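Local coordinates for protein dnab-like replicative helicase (Bacillus phage SPP1, PDB 3BH0) that probably unwinds duplex DNA in the 5'-3' direction during phage replication, driven by ATP hydrolysis in the C-terminal ATPase domain that makes up this chain, at residues Phe84-Ala89 and Ile112-Val117; Phe157-Ala160 and Asn165-Trp168; Tyr189-Glu194 and Gly251-Asp256; Leu263-Tyr268 and Leu296-Glu301. All coordinates share one frame; numbering follows the deposited sequence.

All four contacts lie in the P-loop ATPase domain and follow one another along the chain without interleaving. Contact 1 joins helices 81-93 and 108-119 beside the central mixed sheet. Contact 2 lies at its edge strand 154-157, contact 3 beyond strand 183-188, and contact 4 on strands 259-265 and 292-299. Contacts 1 and 4, with centres about 16 Å apart, touch where Phe84 packs on Leu263 and Leu296. Contacts 2 and 3, with centres about 15 Å apart, touch through Ile167 and Leu193. Contacts 2 and 4 lie about 30 Å apart, centre to centre, on opposite sides of the chain's centre. Together they tie helices and loops to one sheet, the framework of the nucleotide-hydrolysing domain.

Contact 1 of 4, residues Phe84-Ala89 and Ile112-Val117; sequences FALKQA and IKRLIV
Leu86 and Arg114 meet because both first torsions, -69° and -72°, set CG beside the backbone N and opposite the carbonyl carbon, sending each side chain from its helix into the space between the two. One of the two methyls of Leu86, CD1, rests on the aliphatic part of Arg114: CD1 lies 3.5 Å from Arg114 CD and 3.9 Å from Arg114 CB. The arginine chain is extended from CG to NE, so it offers a straight row of methylenes, and the leucine crosses it at about a right angle. A branched leucine suits this place because one branch of its fork can reach the methylenes, while the long arginine supplies hydrocarbon here and carries its charge onward.

Leu115 adds the second point of contact. Its CD2 methyl reaches over the backbone of helix 81-93, 4.1 Å from Leu86 O and 4.2 Å from Leu86 CB, while the CA atoms of Leu86 and Leu115 are 7.0 Å apart. So short a spacing lets a side-chain methyl from one helix touch the main chain of the other.

Around this seam, Leu115 also packs on Ile149 of helix 139-150, and Ala85 and Ala89 lie on Met186 of strand 183-188. The side chain of Arg114 also touches the loop and helix start that fit a Walker A pattern, probably the phosphate-binding element of this ATPase. No hydrogen bond joins the two segments; their contact rests on shape and burial of hydrocarbon, with the arginine serving as an apolar arm within it.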
loop_
_atom_site.group_PDB
_atom_site.type_symbol
_atom_site.label_atom_id
_atom_site.label_comp_id
_atom_site.label_asym_id
_atom_site.label_seq_id
_atom_site.Cartn_x
_atom_site.Cartn_y
_atom_site.Cartn_z
ATOM N N PHE A 84 -3.163 1.875 -7.006
ATOM C CA PHE A 84 -2.545 2.792 -6.046
ATOM C C PHE A 84 -1.468 2.110 -5.202
ATOM O O PHE A 84 -0.377 2.672 -4.993
ATOM C CB PHE A 84 -3.639 3.390 -5.156
ATOM C CG PHE A 84 -3.134 4.275 -4.064
ATOM C CD1 PHE A 84 -2.791 5.599 -4.320
ATOM C CD2 PHE A 84 -3.051 3.809 -2.768
ATOM C CE1 PHE A 84 -2.346 6.433 -3.291
ATOM C CE2 PHE A 84 -2.608 4.636 -1.740
ATOM C CZ PHE A 84 -2.256 5.949 -2.010
ATOM N N ALA A 85 -1.777 0.909 -4.715
ATOM C CA ALA A 85 -0.803 0.116 -3.976
ATOM C C ALA A 85 0.403 -0.265 -4.848
ATOM O O ALA A 85 1.555 -0.101 -4.430
ATOM C CB ALA A 85 -1.463 -1.120 -3.381
ATOM N N LEU A 86 0.147 -0.753 -6.061
ATOM C CA LEU A 86 1.258 -1.134 -6.948
ATOM C C LEU A 86 2.092 0.074 -7.332
ATOM O O LEU A 86 3.309 -0.016 -7.453
ATOM C CB LEU A 86 0.791 -1.914 -8.189
ATOM C CG LEU A 86 0.258 -3.336 -7.930
ATOM C CD1 LEU A 86 -0.505 -3.845 -9.110
ATOM C CD2 LEU A 86 1.335 -4.344 -7.532
ATOM N N LYS A 87 1.436 1.216 -7.483
ATOM C CA LYS A 87 2.138 2.443 -7.818
ATOM C C LYS A 87 3.167 2.692 -6.716
ATOM O O LYS A 87 4.366 2.735 -6.980
ATOM C CB LYS A 87 1.140 3.585 -7.992
ATOM C CG LYS A 87 1.739 4.930 -8.324
ATOM C CD LYS A 87 2.488 4.919 -9.633
ATOM C CE LYS A 87 3.236 6.233 -9.807
ATOM N NZ LYS A 87 3.831 6.296 -11.169
ATOM N N GLN A 88 2.679 2.789 -5.481
ATOM C CA GLN A 88 3.509 2.850 -4.278
ATOM C C GLN A 88 4.615 1.808 -4.239
ATOM O O GLN A 88 5.770 2.151 -3.999
ATOM C CB GLN A 88 2.656 2.733 -3.012
ATOM C CG GLN A 88 1.777 3.930 -2.765
ATOM C CD GLN A 88 1.450 4.152 -1.303
ATOM O OE1 GLN A 88 0.335 4.550 -0.964
ATOM N NE2 GLN A 88 2.412 3.904 -0.426
ATOM N N ALA A 89 4.272 0.546 -4.479
ATOM C CA ALA A 89 5.267 -0.522 -4.440
ATOM C C ALA A 89 6.470 -0.197 -5.319
ATOM O O ALA A 89 7.615 -0.395 -4.918
ATOM C CB ALA A 89 4.655 -1.853 -4.845
ATOM N N ILE A 112 2.554 -8.577 -12.333
ATOM C CA ILE A 112 3.676 -8.173 -13.193
ATOM C C ILE A 112 3.210 -7.439 -14.453
ATOM O O ILE A 112 3.832 -6.453 -14.859
ATOM C CB ILE A 112 4.601 -9.388 -13.541
ATOM C CG1 ILE A 112 5.387 -9.816 -12.305
ATOM C CG2 ILE A 112 5.584 -9.037 -14.654
ATOM C CD1 ILE A 112 5.979 -11.191 -12.396
ATOM N N LYS A 113 2.117 -7.902 -15.060
ATOM C CA LYS A 113 1.552 -7.205 -16.229
ATOM C C LYS A 113 1.107 -5.793 -15.872
ATOM O O LYS A 113 1.399 -4.856 -16.608
ATOM C CB LYS A 113 0.428 -8.001 -16.898
ATOM C CG LYS A 113 0.942 -9.135 -17.797
ATOM C CD LYS A 113 -0.204 -9.972 -18.358
ATOM C CE LYS A 113 0.266 -10.997 -19.404
ATOM N NZ LYS A 113 0.641 -12.298 -18.796
ATOM N N ARG A 114 0.453 -5.632 -14.721
ATOM C CA ARG A 114 0.086 -4.289 -14.261
ATOM C C ARG A 114 1.311 -3.390 -14.060
ATOM O O ARG A 114 1.304 -2.215 -14.438
ATOM C CB ARG A 114 -0.696 -4.338 -12.959
ATOM C CG ARG A 114 -2.084 -4.851 -13.051
ATOM C CD ARG A 114 -2.641 -4.848 -11.655
ATOM N NE ARG A 114 -4.047 -5.202 -11.622
ATOM C CZ ARG A 114 -5.027 -4.371 -11.272
ATOM N NH1 ARG A 114 -4.758 -3.111 -10.912
ATOM N NH2 ARG A 114 -6.285 -4.818 -11.277
ATOM N N LEU A 115 2.345 -3.947 -13.440
ATOM C CA LEU A 115 3.602 -3.229 -13.227
ATOM C C LEU A 115 4.220 -2.751 -14.548
ATOM O O LEU A 115 4.639 -1.598 -14.649
ATOM C CB LEU A 115 4.592 -4.095 -12.443
ATOM C CG LEU A 115 4.303 -4.286 -10.947
ATOM C CD1 LEU A 115 5.260 -5.291 -10.339
ATOM C CD2 LEU A 115 4.345 -2.954 -10.193
ATOM N N ILE A 116 4.268 -3.646 -15.541
ATOM C CA ILE A 116 4.693 -3.320 -16.908
ATOM C C ILE A 116 3.828 -2.222 -17.542
ATOM O O ILE A 116 4.336 -1.186 -17.958
ATOM C CB ILE A 116 4.696 -4.579 -17.809
ATOM C CG1 ILE A 116 5.857 -5.507 -17.434
ATOM C CG2 ILE A 116 4.782 -4.191 -19.294
ATOM C CD1 ILE A 116 5.631 -6.956 -17.809
ATOM N N VAL A 117 2.523 -2.453 -17.602
ATOM C CA VAL A 117 1.580 -1.476 -18.129
ATOM C C VAL A 117 1.807 -0.080 -17.545
ATOM O O VAL A 117 1.860 0.899 -18.288
ATOM C CB VAL A 117 0.118 -1.947 -17.914
ATOM C CG1 VAL A 117 -0.873 -0.800 -18.066
ATOM C CG2 VAL A 117 -0.217 -3.087 -18.870
#

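Contact 2 of 4, residues Phe157-Ala160 and Asn165-Trp168; sequences FDKA and NYIW
Tyr166 and Lys159 make the closer half of this contact. The lysine lays its hydrocarbon chain near the phenol end of the tyrosine, with CD 4.0 Å from Tyr166 CE1 and CB 4.1 Å from Tyr166 OH, the two side chains meeting at a slant. The first torsion of Tyr166, 175°, places its ring opposite the backbone N, and that carries the hydroxyl out from the helix to the loop that follows strand 154-157. Lysine suits this exposed position because its methylenes can pack against the phenol end while the ammonium group turns off at the last torsion; NZ is hydrogen-bonded to Gly161 O in the same loop.

The other half is looser and wetter. Phe157 comes no nearer than 4.3 Å, from its CD1 to Tyr166 OH, and a water links the loop backbone to the tyrosine hydroxyl. This water accepts a hydrogen bond from Lys159 N, 3.3 Å away, and is hydrogen-bonded to Tyr166 OH at 3.0 Å. A tyrosine is apt here: its ring gives the lysine an apolar neighbour and its hydroxyl gives the water a partner, so loop and helix are joined without a direct bond.

Phe157 ends an edge strand, bonded through its backbone to Leu101 and Ser103 of strand 98-103, and its ring stacks on His102. Next to Tyr166, Ile167 faces inward to Val185 and Ile187 of strand 183-188 and to Met216 of helix 202-220, so helix 164-176 packs on the sheet as the helical part of a beta-alpha-beta crossover from strand 154-157 to strand 183-188.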
loop_
_atom_site.group_PDB
_atom_site.type_symbol
_atom_site.label_atom_id
_atom_site.label_comp_id
_atom_site.label_asym_id
_atom_site.label_seq_id
_atom_site.Cartn_x
_atom_site.Cartn_y
_atom_site.Cartn_z
ATOM N N PHE A 157 4.536 -12.770 -3.373
ATOM C CA PHE A 157 4.125 -14.045 -2.807
ATOM C C PHE A 157 2.642 -14.258 -3.074
ATOM O O PHE A 157 1.787 -13.656 -2.419
ATOM C CB PHE A 157 4.419 -14.093 -1.295
ATOM C CG PHE A 157 5.894 -14.038 -0.950
ATOM C CD1 PHE A 157 6.583 -15.198 -0.610
ATOM C CD2 PHE A 157 6.587 -12.825 -0.963
ATOM C CE1 PHE A 157 7.930 -15.153 -0.301
ATOM C CE2 PHE A 157 7.948 -12.772 -0.630
ATOM C CZ PHE A 157 8.615 -13.945 -0.295
ATOM N N ASP A 158 2.346 -15.132 -4.026
ATOM C CA ASP A 158 0.999 -15.244 -4.570
ATOM C C ASP A 158 0.179 -16.442 -4.092
ATOM O O ASP A 158 -0.873 -16.716 -4.643
ATOM C CB ASP A 158 1.034 -15.187 -6.117
ATOM C CG ASP A 158 1.499 -16.495 -6.756
ATOM O OD1 ASP A 158 1.882 -17.434 -6.017
ATOM O OD2 ASP A 158 1.472 -16.578 -8.011
ATOM N N LYS A 159 0.652 -17.144 -3.069
ATOM C CA LYS A 159 -0.091 -18.269 -2.490
ATOM C C LYS A 159 -1.464 -17.845 -1.978
ATOM O O LYS A 159 -1.595 -16.848 -1.252
ATOM C CB LYS A 159 0.707 -18.907 -1.363
ATOM C CG LYS A 159 0.242 -20.293 -1.017
ATOM C CD LYS A 159 0.909 -20.792 0.249
ATOM C CE LYS A 159 0.447 -22.202 0.545
ATOM N NZ LYS A 159 0.067 -22.309 1.981
ATOM N N ALA A 160 -2.490 -18.602 -2.373
ATOM C CA ALA A 160 -3.874 -18.243 -2.064
ATOM C C ALA A 160 -4.126 -18.146 -0.549
ATOM O O ALA A 160 -4.780 -17.200 -0.095
ATOM C CB ALA A 160 -4.842 -19.212 -2.715
ATOM N N ASN A 165 1.343 -15.595 10.270
ATOM C CA ASN A 165 2.456 -16.455 10.619
ATOM C C ASN A 165 3.294 -16.773 9.392
ATOM O O ASN A 165 4.518 -16.597 9.390
ATOM C CB ASN A 165 1.919 -17.740 11.248
ATOM C CG ASN A 165 2.873 -18.327 12.244
ATOM O OD1 ASN A 165 3.872 -18.968 11.868
ATOM N ND2 ASN A 165 2.588 -18.117 13.531
ATOM N N TYR A 166 2.609 -17.199 8.333
ATOM C CA TYR A 166 3.235 -17.457 7.044
ATOM C C TYR A 166 4.005 -16.238 6.554
ATOM O O TYR A 166 5.116 -16.360 6.055
ATOM C CB TYR A 166 2.176 -17.899 6.026
ATOM C CG TYR A 166 2.705 -18.077 4.628
ATOM C CD1 TYR A 166 3.082 -19.334 4.159
ATOM C CD2 TYR A 166 2.839 -16.980 3.764
ATOM C CE1 TYR A 166 3.585 -19.489 2.852
ATOM C CE2 TYR A 166 3.336 -17.123 2.482
ATOM C CZ TYR A 166 3.699 -18.373 2.029
ATOM O OH TYR A 166 4.193 -18.503 0.754
ATOM N N ILE A 167 3.413 -15.057 6.700
ATOM C CA ILE A 167 4.021 -13.818 6.188
ATOM C C ILE A 167 5.200 -13.379 7.046
ATOM O O ILE A 167 6.190 -12.844 6.528
ATOM C CB ILE A 167 2.969 -12.677 6.046
ATOM C CG1 ILE A 167 1.915 -13.072 4.996
ATOM C CG2 ILE A 167 3.642 -11.336 5.747
ATOM C CD1 ILE A 167 0.800 -12.080 4.801
ATOM N N TRP A 168 5.065 -13.595 8.356
ATOM C CA TRP A 168 6.145 -13.425 9.331
ATOM C C TRP A 168 7.399 -14.136 8.868
ATOM O O TRP A 168 8.472 -13.546 8.774
ATOM C CB TRP A 168 5.724 -14.020 10.689
ATOM C CG TRP A 168 6.535 -13.507 11.836
ATOM C CD1 TRP A 168 7.873 -13.688 12.042
ATOM C CD2 TRP A 168 6.062 -12.712 12.932
ATOM N NE1 TRP A 168 8.265 -13.057 13.195
ATOM C CE2 TRP A 168 7.176 -12.443 13.762
ATOM C CE3 TRP A 168 4.804 -12.208 13.298
ATOM C CZ2 TRP A 168 7.072 -11.685 14.950
ATOM C CZ3 TRP A 168 4.696 -11.461 14.482
ATOM C CH2 TRP A 168 5.832 -11.205 15.294
HETATM O O HOH W 1 3.687 -17.057 -1.789
#

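Contact 3 of 4, residues Tyr189-Glu194 and Gly251-Asp256; sequences YLQLLE and GQLEQD
Leu190, the first residue of 189-194 to touch 251-256, meets Leu253 through their CD1 methyls, 3.7 Å apart. The first torsion of Leu190, 175°, carries its fork away from the backbone N and across to the short helix 252-256, where the two side chains run antiparallel, one methyl beside the other. Leucine suits both positions, since each is buried, and a branched apolar end fills such a place without a polar atom to satisfy.

Gln191 comes next in the 3-10 turn 190-192. Its chain bends at the second torsion, 85°, and brings NE2 to 3.8 Å from Leu253 CD2. That is contact without a bond: NE2 is hydrogen-bonded to Ser228 OG and OE1 to Gln229 N. Both polar ends of the buried amide are thus satisfied by the end of strand 223-228 and the loop beyond it, and the leucine methyl lies alongside. Leu192 bends back instead, its CG lying 4.1 Å above the Tyr189 ring, toward the rim. Leu193 then closes the turn through a backbone bond of 3.0 Å from its N to Leu190 O.

Leu253 also rests on Leu72 of strand 70-74 and on Ser228, while Leu190 packs on Ala226 of strand 223-228, so the contact lies against neighbouring strands of the sheet. A loop leaving the C-terminal end of parallel strand 183-188, near a Walker A pattern, is characteristic of the RecA-like core of DnaB-family helicases, in which strand 183-188 probably carries Walker B.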
loop_
_atom_site.group_PDB
_atom_site.type_symbol
_atom_site.label_atom_id
_atom_site.label_comp_id
_atom_site.label_asym_id
_atom_site.label_seq_id
_atom_site.Cartn_x
_atom_site.Cartn_y
_atom_site.Cartn_z
ATOM N N TYR A 189 -4.931 -7.386 0.306
ATOM C CA TYR A 189 -6.127 -7.409 1.070
ATOM C C TYR A 189 -6.246 -8.365 2.220
ATOM O O TYR A 189 -6.141 -9.581 2.084
ATOM C CB TYR A 189 -7.363 -6.910 0.288
ATOM C CG TYR A 189 -8.553 -7.783 0.073
ATOM C CD1 TYR A 189 -9.547 -7.875 1.044
ATOM C CD2 TYR A 189 -8.762 -8.405 -1.159
ATOM C CE1 TYR A 189 -10.684 -8.631 0.826
ATOM C CE2 TYR A 189 -9.909 -9.159 -1.393
ATOM C CZ TYR A 189 -10.856 -9.265 -0.399
ATOM O OH TYR A 189 -11.970 -10.021 -0.620
ATOM N N LEU A 190 -6.386 -7.703 3.364
ATOM C CA LEU A 190 -6.256 -8.238 4.684
ATOM C C LEU A 190 -7.300 -9.286 5.011
ATOM O O LEU A 190 -6.988 -10.266 5.673
ATOM C CB LEU A 190 -6.314 -7.077 5.692
ATOM C CG LEU A 190 -6.317 -7.312 7.210
ATOM C CD1 LEU A 190 -5.548 -6.185 7.872
ATOM C CD2 LEU A 190 -7.732 -7.412 7.788
ATOM N N GLN A 191 -8.519 -9.082 4.526
ATOM C CA GLN A 191 -9.666 -9.897 4.926
ATOM C C GLN A 191 -9.687 -11.245 4.221
ATOM O O GLN A 191 -10.613 -12.038 4.416
ATOM C CB GLN A 191 -10.986 -9.153 4.684
ATOM C CG GLN A 191 -11.240 -7.987 5.643
ATOM C CD GLN A 191 -10.583 -6.669 5.203
ATOM O OE1 GLN A 191 -9.973 -6.573 4.131
ATOM N NE2 GLN A 191 -10.721 -5.645 6.040
ATOM N N LEU A 192 -8.660 -11.476 3.411
ATOM C CA LEU A 192 -8.412 -12.736 2.739
ATOM C C LEU A 192 -7.403 -13.605 3.512
ATOM O O LEU A 192 -7.245 -14.800 3.223
ATOM C CB LEU A 192 -7.868 -12.460 1.319
ATOM C CG LEU A 192 -8.694 -12.850 0.085
ATOM C CD1 LEU A 192 -10.145 -12.445 0.237
ATOM C CD2 LEU A 192 -8.109 -12.287 -1.210
ATOM N N LEU A 193 -6.718 -13.004 4.484
ATOM C CA LEU A 193 -5.683 -13.712 5.247
ATOM C C LEU A 193 -6.275 -14.863 6.059
ATOM O O LEU A 193 -7.395 -14.771 6.544
ATOM C CB LEU A 193 -4.914 -12.754 6.164
ATOM C CG LEU A 193 -3.926 -11.789 5.503
ATOM C CD1 LEU A 193 -3.475 -10.694 6.463
ATOM C CD2 LEU A 193 -2.727 -12.515 4.926
ATOM N N GLU A 194 -5.521 -15.952 6.194
ATOM C CA GLU A 194 -5.956 -17.083 7.022
ATOM C C GLU A 194 -5.910 -16.676 8.487
ATOM O O GLU A 194 -4.856 -16.323 8.982
ATOM C CB GLU A 194 -5.052 -18.286 6.795
ATOM C CG GLU A 194 -5.103 -18.821 5.390
ATOM C CD GLU A 194 -4.443 -20.191 5.271
ATOM O OE1 GLU A 194 -3.498 -20.495 6.059
ATOM O OE2 GLU A 194 -4.871 -20.960 4.376
ATOM N N GLY A 251 -13.418 -3.915 13.651
ATOM C CA GLY A 251 -13.204 -3.275 14.958
ATOM C C GLY A 251 -11.761 -2.836 15.212
ATOM O O GLY A 251 -11.373 -1.692 14.933
ATOM N N GLN A 252 -10.978 -3.767 15.752
ATOM C CA GLN A 252 -9.569 -3.585 16.079
ATOM C C GLN A 252 -8.777 -2.791 15.041
ATOM O O GLN A 252 -7.862 -2.039 15.380
ATOM C CB GLN A 252 -8.958 -4.970 16.248
ATOM C CG GLN A 252 -7.509 -4.992 16.646
ATOM C CD GLN A 252 -7.292 -4.567 18.081
ATOM O OE1 GLN A 252 -6.797 -3.472 18.341
ATOM N NE2 GLN A 252 -7.654 -5.441 19.026
ATOM N N LEU A 253 -9.151 -2.963 13.778
ATOM C CA LEU A 253 -8.393 -2.458 12.631
ATOM C C LEU A 253 -8.005 -0.971 12.715
ATOM O O LEU A 253 -6.863 -0.613 12.429
ATOM C CB LEU A 253 -9.160 -2.779 11.333
ATOM C CG LEU A 253 -8.389 -3.004 10.025
ATOM C CD1 LEU A 253 -7.160 -3.855 10.235
ATOM C CD2 LEU A 253 -9.293 -3.653 8.999
ATOM N N GLU A 254 -8.945 -0.115 13.117
ATOM C CA GLU A 254 -8.663 1.315 13.220
ATOM C C GLU A 254 -7.751 1.648 14.403
ATOM O O GLU A 254 -7.010 2.633 14.374
ATOM C CB GLU A 254 -9.953 2.148 13.273
ATOM C CG GLU A 254 -10.668 2.177 14.615
ATOM C CD GLU A 254 -11.725 3.274 14.693
ATOM O OE1 GLU A 254 -12.916 2.912 14.804
ATOM O OE2 GLU A 254 -11.370 4.483 14.642
ATOM N N GLN A 255 -7.803 0.821 15.442
ATOM C CA GLN A 255 -6.976 1.047 16.618
ATOM C C GLN A 255 -5.503 0.726 16.361
ATOM O O GLN A 255 -4.632 1.527 16.686
ATOM C CB GLN A 255 -7.566 0.323 17.831
ATOM C CG GLN A 255 -8.820 1.078 18.351
ATOM C CD GLN A 255 -9.692 0.269 19.294
ATOM O OE1 GLN A 255 -9.196 -0.426 20.170
ATOM N NE2 GLN A 255 -11.003 0.368 19.120
ATOM N N ASP A 256 -5.235 -0.403 15.715
ATOM C CA ASP A 256 -3.852 -0.839 15.503
ATOM C C ASP A 256 -3.045 -0.034 14.488
ATOM O O ASP A 256 -1.842 0.164 14.668
ATOM C CB ASP A 256 -3.813 -2.331 15.179
ATOM C CG ASP A 256 -4.258 -3.177 16.352
ATOM O OD1 ASP A 256 -4.016 -2.760 17.516
ATOM O OD2 ASP A 256 -4.856 -4.243 16.123
#

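Contact 4 of 4, residues Leu263-Tyr268 and Leu296-Glu301; sequences LYRDDY and LAFIKE
Arg265, Asp267 and Lys300 form a salt-bridge network across the ends of strands 259-265 and 292-299, which flank strand 278-286 in the central sheet. The carboxylate of Asp267 serves both cations. Its OD1 lies 3.1 Å from Arg265 NE, and its OD2 lies 3.6 Å from Lys300 NZ, a longer salt bridge. A first torsion of 65° turns the aspartate's CG between its own backbone N and carbonyl carbon, back to the arginine two residues earlier. Its short carboxylate can meet two bases, and the long arginine and lysine chains reach it from separate strands.

Lys300 arrives from the opposite direction, its amino group beside the edge of the guanidinium and near its plane. Lys300 NZ and Arg265 NE, two donors, are 3.0 Å apart, closer than NZ is to the carboxylate; the shared anion probably helps make this closeness tolerable. Nearer the backbone, the arginine methylene CD touches Phe298 CD2 at 4.1 Å, with guanidinium and ring planes 61° apart. Phenylalanine suits this spot because it can pack on arginine hydrocarbon while its ring also meets Phe305.

Second partners hold the arginine and the aspartate: Arg265 NH1 is hydrogen-bonded to Ser78 O in the loop that fits a Walker A pattern, and Asp267 OD2 to Asn277 N. One carboxylate thus gathers two basic groups, probably offsetting only part of their charge, and the arginine ties this corner of the sheet to the likely nucleotide-binding loop.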
loop_
_atom_site.group_PDB
_atom_site.type_symbol
_atom_site.label_atom_id
_atom_site.label_comp_id
_atom_site.label_asym_id
_atom_site.label_seq_id
_atom_site.Cartn_x
_atom_site.Cartn_y
_atom_site.Cartn_z
ATOM N N LEU A 263 -9.336 5.736 -0.154
ATOM C CA LEU A 263 -9.409 6.226 -1.521
ATOM C C LEU A 263 -10.862 6.468 -1.901
ATOM O O LEU A 263 -11.747 5.676 -1.589
ATOM C CB LEU A 263 -8.769 5.239 -2.498
ATOM C CG LEU A 263 -7.255 5.212 -2.774
ATOM C CD1 LEU A 263 -6.378 5.918 -1.746
ATOM C CD2 LEU A 263 -6.827 3.783 -2.887
ATOM N N TYR A 264 -11.101 7.582 -2.571
ATOM C CA TYR A 264 -12.414 7.928 -3.061
ATOM C C TYR A 264 -12.234 8.548 -4.422
ATOM O O TYR A 264 -11.424 9.456 -4.596
ATOM C CB TYR A 264 -13.068 8.912 -2.101
ATOM C CG TYR A 264 -14.407 9.439 -2.537
ATOM C CD1 TYR A 264 -15.556 8.667 -2.398
ATOM C CD2 TYR A 264 -14.530 10.719 -3.063
ATOM C CE1 TYR A 264 -16.792 9.157 -2.783
ATOM C CE2 TYR A 264 -15.755 11.218 -3.455
ATOM C CZ TYR A 264 -16.882 10.438 -3.315
ATOM O OH TYR A 264 -18.105 10.930 -3.698
ATOM N N ARG A 265 -12.983 8.034 -5.390
ATOM C CA ARG A 265 -12.940 8.538 -6.756
ATOM C C ARG A 265 -14.335 9.081 -7.092
ATOM O O ARG A 265 -15.242 8.317 -7.408
ATOM C CB ARG A 265 -12.515 7.400 -7.675
ATOM C CG ARG A 265 -12.167 7.803 -9.082
ATOM C CD ARG A 265 -11.777 6.579 -9.889
ATOM N NE ARG A 265 -12.495 6.570 -11.156
ATOM C CZ ARG A 265 -13.411 5.671 -11.512
ATOM N NH1 ARG A 265 -13.718 4.659 -10.711
ATOM N NH2 ARG A 265 -14.015 5.785 -12.686
ATOM N N ASP A 266 -14.511 10.398 -6.982
ATOM C CA ASP A 266 -15.848 11.024 -7.051
ATOM C C ASP A 266 -16.640 10.679 -8.314
ATOM O O ASP A 266 -17.869 10.548 -8.258
ATOM C CB ASP A 266 -15.779 12.557 -6.862
ATOM C CG ASP A 266 -17.160 13.193 -6.618
ATOM O OD1 ASP A 266 -17.438 13.672 -5.498
ATOM O OD2 ASP A 266 -17.993 13.221 -7.534
ATOM N N ASP A 267 -15.939 10.528 -9.440
ATOM C CA ASP A 267 -16.608 10.339 -10.732
ATOM C C ASP A 267 -17.119 8.914 -10.972
ATOM O O ASP A 267 -17.815 8.662 -11.962
ATOM C CB ASP A 267 -15.772 10.890 -11.921
ATOM C CG ASP A 267 -14.462 10.138 -12.142
ATOM O OD1 ASP A 267 -14.240 9.093 -11.494
ATOM O OD2 ASP A 267 -13.652 10.591 -12.977
ATOM N N TYR A 268 -16.787 8.001 -10.057
ATOM C CA TYR A 268 -17.456 6.709 -9.989
ATOM C C TYR A 268 -18.896 6.895 -9.525
ATOM O O TYR A 268 -19.792 6.231 -10.016
ATOM C CB TYR A 268 -16.735 5.732 -9.053
ATOM C CG TYR A 268 -17.375 4.358 -9.010
ATOM C CD1 TYR A 268 -17.120 3.423 -10.021
ATOM C CD2 TYR A 268 -18.239 3.995 -7.979
ATOM C CE1 TYR A 268 -17.705 2.165 -10.012
ATOM C CE2 TYR A 268 -18.832 2.728 -7.950
ATOM C CZ TYR A 268 -18.555 1.815 -8.973
ATOM O OH TYR A 268 -19.127 0.546 -8.976
ATOM N N LEU A 296 -5.105 13.244 -6.163
ATOM C CA LEU A 296 -4.193 12.824 -7.213
ATOM C C LEU A 296 -4.958 12.646 -8.515
ATOM O O LEU A 296 -6.122 12.276 -8.505
ATOM C CB LEU A 296 -3.529 11.489 -6.859
ATOM C CG LEU A 296 -2.670 11.310 -5.612
ATOM C CD1 LEU A 296 -2.315 9.839 -5.499
ATOM C CD2 LEU A 296 -1.412 12.160 -5.700
ATOM N N ALA A 297 -4.281 12.902 -9.629
ATOM C CA ALA A 297 -4.819 12.656 -10.956
ATOM C C ALA A 297 -4.596 11.190 -11.268
ATOM O O ALA A 297 -3.474 10.704 -11.220
ATOM C CB ALA A 297 -4.131 13.541 -12.002
ATOM N N PHE A 298 -5.676 10.488 -11.584
ATOM C CA PHE A 298 -5.614 9.070 -11.824
ATOM C C PHE A 298 -5.669 8.835 -13.319
ATOM O O PHE A 298 -6.624 9.254 -13.976
ATOM C CB PHE A 298 -6.784 8.390 -11.114
ATOM C CG PHE A 298 -6.914 6.930 -11.407
ATOM C CD1 PHE A 298 -5.817 6.074 -11.289
ATOM C CD2 PHE A 298 -8.147 6.393 -11.759
ATOM C CE1 PHE A 298 -5.945 4.713 -11.536
ATOM C CE2 PHE A 298 -8.287 5.021 -12.006
ATOM C CZ PHE A 298 -7.185 4.183 -11.893
ATOM N N ILE A 299 -4.640 8.189 -13.856
ATOM C CA ILE A 299 -4.623 7.835 -15.273
ATOM C C ILE A 299 -5.096 6.396 -15.368
ATOM O O ILE A 299 -4.301 5.448 -15.294
ATOM C CB ILE A 299 -3.223 8.037 -15.962
ATOM C CG1 ILE A 299 -2.621 9.420 -15.659
ATOM C CG2 ILE A 299 -3.304 7.773 -17.477
ATOM C CD1 ILE A 299 -3.573 10.618 -15.797
ATOM N N LYS A 300 -6.414 6.271 -15.510
ATOM C CA LYS A 300 -7.130 5.003 -15.546
ATOM C C LYS A 300 -6.434 3.965 -16.419
ATOM O O LYS A 300 -5.937 2.951 -15.918
ATOM C CB LYS A 300 -8.570 5.236 -16.024
ATOM C CG LYS A 300 -9.440 5.940 -14.995
ATOM C CD LYS A 300 -10.604 6.755 -15.596
ATOM C CE LYS A 300 -11.659 7.124 -14.513
ATOM N NZ LYS A 300 -11.174 8.053 -13.431
ATOM N N GLU A 301 -6.379 4.254 -17.716
ATOM C CA GLU A 301 -5.843 3.353 -18.728
ATOM C C GLU A 301 -4.464 2.762 -18.385
ATOM O O GLU A 301 -4.095 1.693 -18.880
ATOM C CB GLU A 301 -5.798 4.084 -20.082
ATOM C CG GLU A 301 -4.798 5.255 -20.113
ATOM C CD GLU A 301 -4.878 6.097 -21.375
ATOM O OE1 GLU A 301 -5.338 5.569 -22.418
ATOM O OE2 GLU A 301 -4.472 7.291 -21.318
#